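Local coordinates for protein glucose dehydrogenase (Serratia sp. FS14, PDB 7CDY) that is a beta-propeller protein of the glucose/sorbosone dehydrogenase family and carries a bound calcium ion, at residues L79-P84 with G91-Y96; V111-Q116 with I139-N144; F131-Y136 with L196-W201. One frame throughout, in Å; residues are numbered along the deposited sequence.

Interactions 1 and 2 are buried and meet in one sheet: strand 90-99, half of the hairpin in interaction 1, also pairs with strand 109-114, from which interaction 2 reaches over to 139-144 on the next sheet. Interaction 3 lies at the surface and carries the succession onward, laying the turn that leads into strand 137-140 against the end of strand 192-198 in the sheet after. The chemistry follows the place. Within a sheet, regular backbone bonds do the work; between the buried ends of neighbouring sheets and their loops, apolar side chains and a well-satisfied pair of amides; at the surface, one leucine with an arginine and a water reaching backbone carbonyls.

Interaction 1 of 3, residues L79-P84 with G91-Y96; sequences LSFAEP and GTAVGY
Strands 79-84 and 91-96 form a buried antiparallel hairpin, pairing from Leu79-Gly95 to Glu83-Gly91 inside one sheet of the propeller. Six backbone hydrogen bonds join them, two at each of the pairs Leu79-Gly95, Phe81-Ala93 and Glu83-Gly91. Among them Ala93 N gives to Phe81 O at 2.8 Å, while the return bond from Phe81 N to Ala93 O is the most bent of the six, 148° at the hydrogen. The short segments run at 132° to each other, which shows a marked twist.

On the face bearing Leu79, Phe81, Glu83 and Ala93, the Phe81 ring lies over the Ala93 methyl, a CH-pi contact with CB 4.0 Å from the ring centroid. It gets there because chi1 of 60° sets CG between the backbone N and carbonyl carbon, turning the ring across toward the partner strand. The small methyl suits a place beneath an aromatic ring, and Glu83 CB also touches it, 4.0 Å from Ala93 CB. The Glu83 carboxylate goes on to salt bridges with Arg114 and Lys118.

On the other face, Ser80 CB meets Val94 CG2 at 4.0 Å. The hydroxyls of Ser80 and Thr92 are satisfied by Gly127 O and Phe125 O, so both polar residues can be buried. Strand 62-67 flanks the hairpin on one side and strand 109-114 on the other, an up-and-down antiparallel order characteristic of a beta-propeller blade.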
# COMPACT_ATOMS: atom_id res chain seq x y z
N LEU A 79 -1.15 4.52 11.31
CA LEU A 79 -0.55 5.31 10.24
C LEU A 79 0.80 4.72 9.89
O LEU A 79 1.54 4.28 10.77
CB LEU A 79 -0.32 6.77 10.67
CG LEU A 79 -1.53 7.61 11.05
CD1 LEU A 79 -1.06 8.96 11.64
CD2 LEU A 79 -2.43 7.84 9.85
N SER A 80 1.15 4.75 8.61
CA SER A 80 2.52 4.53 8.19
C SER A 80 3.08 5.83 7.63
O SER A 80 2.32 6.68 7.14
CB SER A 80 2.64 3.38 7.19
OG SER A 80 2.15 3.78 5.93
N PHE A 81 4.40 6.00 7.73
CA PHE A 81 5.03 7.24 7.30
C PHE A 81 6.52 7.04 7.14
O PHE A 81 7.12 6.12 7.70
CB PHE A 81 4.73 8.41 8.26
CG PHE A 81 5.21 8.20 9.70
CD1 PHE A 81 4.52 7.37 10.57
CD2 PHE A 81 6.33 8.88 10.18
CE1 PHE A 81 4.94 7.21 11.90
CE2 PHE A 81 6.77 8.73 11.50
CZ PHE A 81 6.07 7.89 12.35
N ALA A 82 7.12 7.92 6.34
CA ALA A 82 8.58 7.98 6.28
C ALA A 82 9.06 8.78 7.48
O ALA A 82 8.55 9.88 7.75
CB ALA A 82 9.01 8.66 4.99
N GLU A 83 10.04 8.24 8.21
CA GLU A 83 10.53 8.82 9.44
C GLU A 83 12.02 9.09 9.32
O GLU A 83 12.78 8.18 8.97
CB GLU A 83 10.27 7.86 10.60
CG GLU A 83 10.76 8.37 11.95
CD GLU A 83 10.70 7.32 13.03
OE1 GLU A 83 11.38 6.29 12.88
OE2 GLU A 83 9.96 7.50 14.02
N PRO A 84 12.48 10.31 9.61
CA PRO A 84 13.92 10.60 9.54
C PRO A 84 14.69 9.83 10.60
O PRO A 84 14.16 9.41 11.62
CB PRO A 84 14.02 12.10 9.82
CG PRO A 84 12.67 12.58 10.11
CD PRO A 84 11.70 11.44 10.13
N GLY A 91 13.46 5.88 6.99
CA GLY A 91 12.85 4.58 6.78
C GLY A 91 11.40 4.64 7.17
O GLY A 91 10.94 5.59 7.81
N THR A 92 10.66 3.61 6.79
CA THR A 92 9.24 3.56 7.09
C THR A 92 9.00 3.25 8.57
O THR A 92 9.75 2.49 9.20
CB THR A 92 8.59 2.50 6.21
OG1 THR A 92 8.89 2.83 4.86
CG2 THR A 92 7.08 2.46 6.40
N ALA A 93 7.97 3.87 9.14
CA ALA A 93 7.53 3.58 10.50
C ALA A 93 6.02 3.42 10.51
O ALA A 93 5.32 3.94 9.63
CB ALA A 93 7.92 4.72 11.45
N VAL A 94 5.53 2.66 11.49
CA VAL A 94 4.11 2.41 11.65
C VAL A 94 3.76 2.64 13.11
O VAL A 94 4.50 2.20 14.01
CB VAL A 94 3.75 0.97 11.22
CG1 VAL A 94 2.26 0.68 11.44
CG2 VAL A 94 4.14 0.73 9.76
N GLY A 95 2.67 3.36 13.37
CA GLY A 95 2.21 3.57 14.72
C GLY A 95 0.70 3.63 14.76
O GLY A 95 0.03 3.48 13.74
N TYR A 96 0.17 3.88 15.96
CA TYR A 96 -1.26 4.12 16.07
C TYR A 96 -1.53 5.13 17.17
O TYR A 96 -0.72 5.33 18.07
CB TYR A 96 -2.08 2.84 16.27
CG TYR A 96 -1.92 2.14 17.61
CD1 TYR A 96 -2.54 2.64 18.76
CD2 TYR A 96 -1.21 0.94 17.71
CE1 TYR A 96 -2.43 1.98 19.99
CE2 TYR A 96 -1.09 0.28 18.94
CZ TYR A 96 -1.71 0.81 20.06
OH TYR A 96 -1.61 0.17 21.28

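Interaction 2 of 3, residues V111-Q116 with I139-N144; sequences VIFRQQ and IALGEN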
# COMPACT_ATOMS: atom_id res chain seq x y z
N VAL A 111 4.76 5.06 17.83
CA VAL A 111 5.30 4.12 16.86
C VAL A 111 5.39 2.73 17.48
O VAL A 111 5.82 2.57 18.63
CB VAL A 111 6.68 4.61 16.39
CG1 VAL A 111 7.44 3.53 15.61
CG2 VAL A 111 6.53 5.88 15.56
N ILE A 112 5.00 1.72 16.71
CA ILE A 112 5.07 0.33 17.14
C ILE A 112 6.03 -0.50 16.30
O ILE A 112 6.32 -1.65 16.67
CB ILE A 112 3.67 -0.34 17.16
CG1 ILE A 112 3.11 -0.47 15.74
CG2 ILE A 112 2.73 0.43 18.09
CD1 ILE A 112 1.86 -1.33 15.64
N PHE A 113 6.50 0.02 15.17
CA PHE A 113 7.39 -0.72 14.28
C PHE A 113 8.18 0.28 13.45
O PHE A 113 7.61 1.25 12.94
CB PHE A 113 6.61 -1.66 13.36
CG PHE A 113 7.45 -2.22 12.24
CD1 PHE A 113 8.29 -3.31 12.47
CD2 PHE A 113 7.45 -1.63 10.98
CE1 PHE A 113 9.10 -3.80 11.46
CE2 PHE A 113 8.26 -2.12 9.97
CZ PHE A 113 9.08 -3.22 10.21
N ARG A 114 9.47 -0.01 13.28
CA ARG A 114 10.33 0.81 12.44
C ARG A 114 11.13 -0.08 11.51
O ARG A 114 11.72 -1.07 11.95
CB ARG A 114 11.36 1.57 13.29
CG ARG A 114 10.78 2.64 14.12
CD ARG A 114 11.89 3.50 14.69
NE ARG A 114 11.32 4.74 15.15
CZ ARG A 114 10.74 4.90 16.33
NH1 ARG A 114 10.69 3.89 17.19
NH2 ARG A 114 10.22 6.07 16.66
N GLN A 115 11.14 0.27 10.24
CA GLN A 115 12.09 -0.33 9.32
C GLN A 115 13.51 0.01 9.78
O GLN A 115 13.83 1.18 10.04
CB GLN A 115 11.84 0.27 7.95
CG GLN A 115 12.73 -0.26 6.86
CD GLN A 115 12.34 0.24 5.48
OE1 GLN A 115 12.12 1.45 5.27
NE2 GLN A 115 12.23 -0.67 4.54
N GLN A 116 14.36 -1.01 9.86
CA GLN A 116 15.75 -0.82 10.20
C GLN A 116 16.58 -1.73 9.30
O GLN A 116 16.16 -2.85 8.99
CB GLN A 116 16.03 -1.19 11.66
CG GLN A 116 15.36 -0.28 12.66
CD GLN A 116 15.94 1.12 12.69
OE1 GLN A 116 16.86 1.45 11.94
NE2 GLN A 116 15.41 1.95 13.57
N ILE A 139 2.49 -5.30 6.81
CA ILE A 139 3.15 -4.04 6.48
C ILE A 139 4.07 -4.31 5.29
O ILE A 139 4.98 -5.15 5.38
CB ILE A 139 3.98 -3.53 7.67
CG1 ILE A 139 3.12 -3.39 8.93
CG2 ILE A 139 4.66 -2.23 7.31
CD1 ILE A 139 3.95 -3.24 10.20
N ALA A 140 3.87 -3.58 4.20
CA ALA A 140 4.66 -3.75 2.98
C ALA A 140 5.77 -2.70 2.95
O ALA A 140 5.49 -1.50 3.01
CB ALA A 140 3.77 -3.63 1.75
N LEU A 141 7.02 -3.15 2.84
CA LEU A 141 8.18 -2.27 2.91
C LEU A 141 9.00 -2.33 1.63
O LEU A 141 9.35 -3.41 1.16
CB LEU A 141 9.07 -2.65 4.09
CG LEU A 141 8.42 -2.58 5.46
CD1 LEU A 141 9.33 -3.18 6.52
CD2 LEU A 141 8.08 -1.14 5.82
N GLY A 142 9.32 -1.15 1.07
CA GLY A 142 10.26 -1.08 -0.02
C GLY A 142 11.69 -1.27 0.46
O GLY A 142 11.99 -1.32 1.65
N GLU A 143 12.60 -1.38 -0.51
CA GLU A 143 14.04 -1.58 -0.17
C GLU A 143 14.83 -0.26 -0.16
O GLU A 143 16.03 -0.35 -0.20
CB GLU A 143 14.73 -2.68 -1.01
CG GLU A 143 14.37 -2.77 -2.48
CD GLU A 143 14.63 -1.56 -3.38
OE1 GLU A 143 14.23 -0.48 -3.01
OE2 GLU A 143 15.17 -1.76 -4.46
N ASN A 144 14.15 0.89 -0.07
CA ASN A 144 14.80 2.18 0.14
C ASN A 144 15.72 2.57 -1.01
O ASN A 144 16.56 3.48 -0.86
CB ASN A 144 15.60 2.23 1.46
CG ASN A 144 14.74 2.18 2.74
OD1 ASN A 144 15.31 2.11 3.83
ND2 ASN A 144 13.41 2.20 2.64
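Across this contact the backbones stay apart, with Phe113 CA 9.5 Å from Ile139 CA and Gln115 CA 7.8 Å from Leu141 CA, so side chains span the gap. Ile112 and Phe113 form a classic beta bulge opposite Val94. Phe113, with CG anti to its own N (chi1 168°), reaches toward 139-144. Leu141 CD1 touches the edge of its ring, 3.7 Å from CZ, while Ile139 CD1 approaches CD2 obliquely at 3.9 Å.

Farther along, the extended Gln115 uses both ends of its amide. NE2 gives a bond to Gly142 O at 3.0 Å, almost in line with that carbonyl; OE1 takes one from Asn144 ND2, also 3.0 Å, but the donor stands above the Gln115 carbonyl plane, not on a lone pair, and the two amide planes are 82° apart. Asn144 has a positive phi of 63°, which asparagine tolerates better than most residues, and its OD1 is held by Gln157 and Leu119. Gln115 OE1 also accepts from Thr92 N and NE2 gives to Leu156 O, leaving this buried amide well satisfied and its rotation fixed.

Around them, strand 160-163 packs on Phe113 through Val161 and Leu163, and strand 90-99 sends Val94 against Ile139 and Thr92 against Leu141, joining two successive sheets of the propeller.

Interaction 3 of 3, residues F131-Y136 with L196-W201; sequences FDRQGY and LALNPW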
# COMPACT_ATOMS: atom_id res chain seq x y z
N PHE A 131 -4.99 -5.56 7.39
CA PHE A 131 -5.26 -6.58 8.38
C PHE A 131 -5.75 -7.86 7.70
O PHE A 131 -6.44 -7.82 6.68
CB PHE A 131 -6.30 -6.08 9.39
CG PHE A 131 -5.75 -5.12 10.41
CD1 PHE A 131 -5.05 -5.60 11.51
CD2 PHE A 131 -5.90 -3.75 10.26
CE1 PHE A 131 -4.52 -4.72 12.44
CE2 PHE A 131 -5.38 -2.88 11.20
CZ PHE A 131 -4.68 -3.37 12.28
N ASP A 132 -5.37 -9.00 8.27
CA ASP A 132 -5.93 -10.27 7.81
C ASP A 132 -7.19 -10.61 8.63
O ASP A 132 -7.64 -9.82 9.46
CB ASP A 132 -4.85 -11.37 7.77
CG ASP A 132 -4.49 -11.93 9.15
OD1 ASP A 132 -5.07 -11.54 10.17
OD2 ASP A 132 -3.59 -12.80 9.18
N ARG A 133 -7.76 -11.79 8.39
CA ARG A 133 -9.02 -12.15 9.04
C ARG A 133 -8.89 -12.28 10.55
O ARG A 133 -9.88 -12.08 11.27
CB ARG A 133 -9.57 -13.45 8.45
CG ARG A 133 -10.30 -13.29 7.12
CD ARG A 133 -10.71 -14.65 6.57
NE ARG A 133 -11.38 -14.55 5.28
CZ ARG A 133 -11.79 -15.60 4.57
NH1 ARG A 133 -11.58 -16.82 5.03
NH2 ARG A 133 -12.40 -15.42 3.41
N GLN A 134 -7.70 -12.61 11.05
CA GLN A 134 -7.46 -12.78 12.48
C GLN A 134 -6.97 -11.51 13.15
O GLN A 134 -6.62 -11.54 14.34
CB GLN A 134 -6.46 -13.91 12.73
CG GLN A 134 -7.09 -15.29 12.82
CD GLN A 134 -7.52 -15.82 11.47
OE1 GLN A 134 -8.70 -16.11 11.25
NE2 GLN A 134 -6.57 -15.95 10.56
N GLY A 135 -6.93 -10.40 12.43
CA GLY A 135 -6.48 -9.16 13.03
C GLY A 135 -4.98 -8.98 13.10
O GLY A 135 -4.53 -8.08 13.81
N TYR A 136 -4.20 -9.79 12.39
CA TYR A 136 -2.77 -9.52 12.28
C TYR A 136 -2.53 -8.42 11.26
O TYR A 136 -3.25 -8.28 10.27
CB TYR A 136 -2.00 -10.78 11.88
CG TYR A 136 -2.02 -11.84 12.96
CD1 TYR A 136 -1.10 -11.81 14.01
CD2 TYR A 136 -2.97 -12.85 12.94
CE1 TYR A 136 -1.13 -12.78 15.01
CE2 TYR A 136 -3.01 -13.82 13.93
CZ TYR A 136 -2.08 -13.78 14.95
OH TYR A 136 -2.11 -14.73 15.95
N LEU A 196 -1.59 -3.66 -1.25
CA LEU A 196 -1.66 -4.74 -0.27
C LEU A 196 -3.11 -4.90 0.16
O LEU A 196 -3.71 -3.94 0.67
CB LEU A 196 -0.79 -4.39 0.94
CG LEU A 196 -0.51 -5.52 1.93
CD1 LEU A 196 0.41 -6.57 1.31
CD2 LEU A 196 0.11 -4.95 3.21
N ALA A 197 -3.68 -6.08 -0.02
CA ALA A 197 -5.10 -6.22 0.29
C ALA A 197 -5.46 -7.68 0.55
O ALA A 197 -4.87 -8.59 -0.02
CB ALA A 197 -5.98 -5.66 -0.82
N LEU A 198 -6.46 -7.87 1.41
CA LEU A 198 -6.96 -9.18 1.76
C LEU A 198 -8.00 -9.63 0.74
O LEU A 198 -9.01 -8.94 0.53
CB LEU A 198 -7.60 -9.09 3.14
CG LEU A 198 -8.24 -10.36 3.68
CD1 LEU A 198 -7.18 -11.40 4.01
CD2 LEU A 198 -9.08 -10.02 4.91
N ASN A 199 -7.76 -10.76 0.11
CA ASN A 199 -8.75 -11.34 -0.79
C ASN A 199 -9.97 -11.75 0.03
O ASN A 199 -9.84 -12.60 0.94
CB ASN A 199 -8.13 -12.53 -1.52
CG ASN A 199 -9.06 -13.17 -2.54
OD1 ASN A 199 -10.21 -13.50 -2.22
ND2 ASN A 199 -8.58 -13.35 -3.76
N PRO A 200 -11.15 -11.18 -0.22
CA PRO A 200 -12.30 -11.44 0.66
C PRO A 200 -12.88 -12.84 0.51
O PRO A 200 -13.67 -13.26 1.36
CB PRO A 200 -13.32 -10.37 0.23
CG PRO A 200 -12.97 -10.08 -1.19
CD PRO A 200 -11.47 -10.22 -1.28
N TRP A 201 -12.51 -13.56 -0.54
CA TRP A 201 -13.02 -14.90 -0.78
C TRP A 201 -12.09 -15.99 -0.27
O TRP A 201 -12.56 -16.98 0.30
CB TRP A 201 -13.33 -15.08 -2.27
CG TRP A 201 -14.22 -13.96 -2.74
CD1 TRP A 201 -15.54 -13.78 -2.43
CD2 TRP A 201 -13.84 -12.83 -3.54
NE1 TRP A 201 -16.01 -12.63 -3.01
CE2 TRP A 201 -14.99 -12.03 -3.70
CE3 TRP A 201 -12.65 -12.43 -4.16
CZ2 TRP A 201 -14.99 -10.84 -4.44
CZ3 TRP A 201 -12.65 -11.25 -4.89
CH2 TRP A 201 -13.81 -10.47 -5.02
O HOH W 1 -11.03 -12.51 3.76
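Arg133 NH2 reaches two successive backbone carbonyls, bonding Pro200 O at 3.2 Å and, weakly, Trp201 O at 3.5 Å. Pro200 O lies at the edge of the guanidinium, in its plane, yet the nitrogen stands 62° out of the Pro200 carbonyl plane, so the oxygen is well placed for the guanidinium, but the nitrogen comes in over the carbonyl and not on a lone pair. The same side chain also works through water: Arg133 NE gives to a water at 2.6 Å, which in turn gives to Asn199 O at 3.1 Å. An arginine extended from CG to NE suits this exposed turn, being long enough to reach two carbonyls directly and, through the water, a third.

Closer in, Leu198 points toward the turn, with CG anti to its own N (chi1 178°), and crosses the Arg133 chain at about a right angle. Its CD2 lies 4.1 Å from Arg133 CG and 3.9 Å from Phe131 O, while CD1 rests by Asp132 CA.

Both backbones are shaped by local bonds. Residues 132-135 make a type I turn, and Asp132 OD1 accepts from Tyr136 N at 3.0 Å; Gly135 fits its positive phi of 82°. In 196-201, Asn199 OD1 accepts from Trp201 N at 2.8 Å, closing an Asx turn that probably helps hold the Pro200 and Trp201 carbonyls where the arginine meets them. With neutral acceptors and a water bridge, the contact probably draws little on charge pairing and joins neighbouring propeller sheets through modest surface bonds.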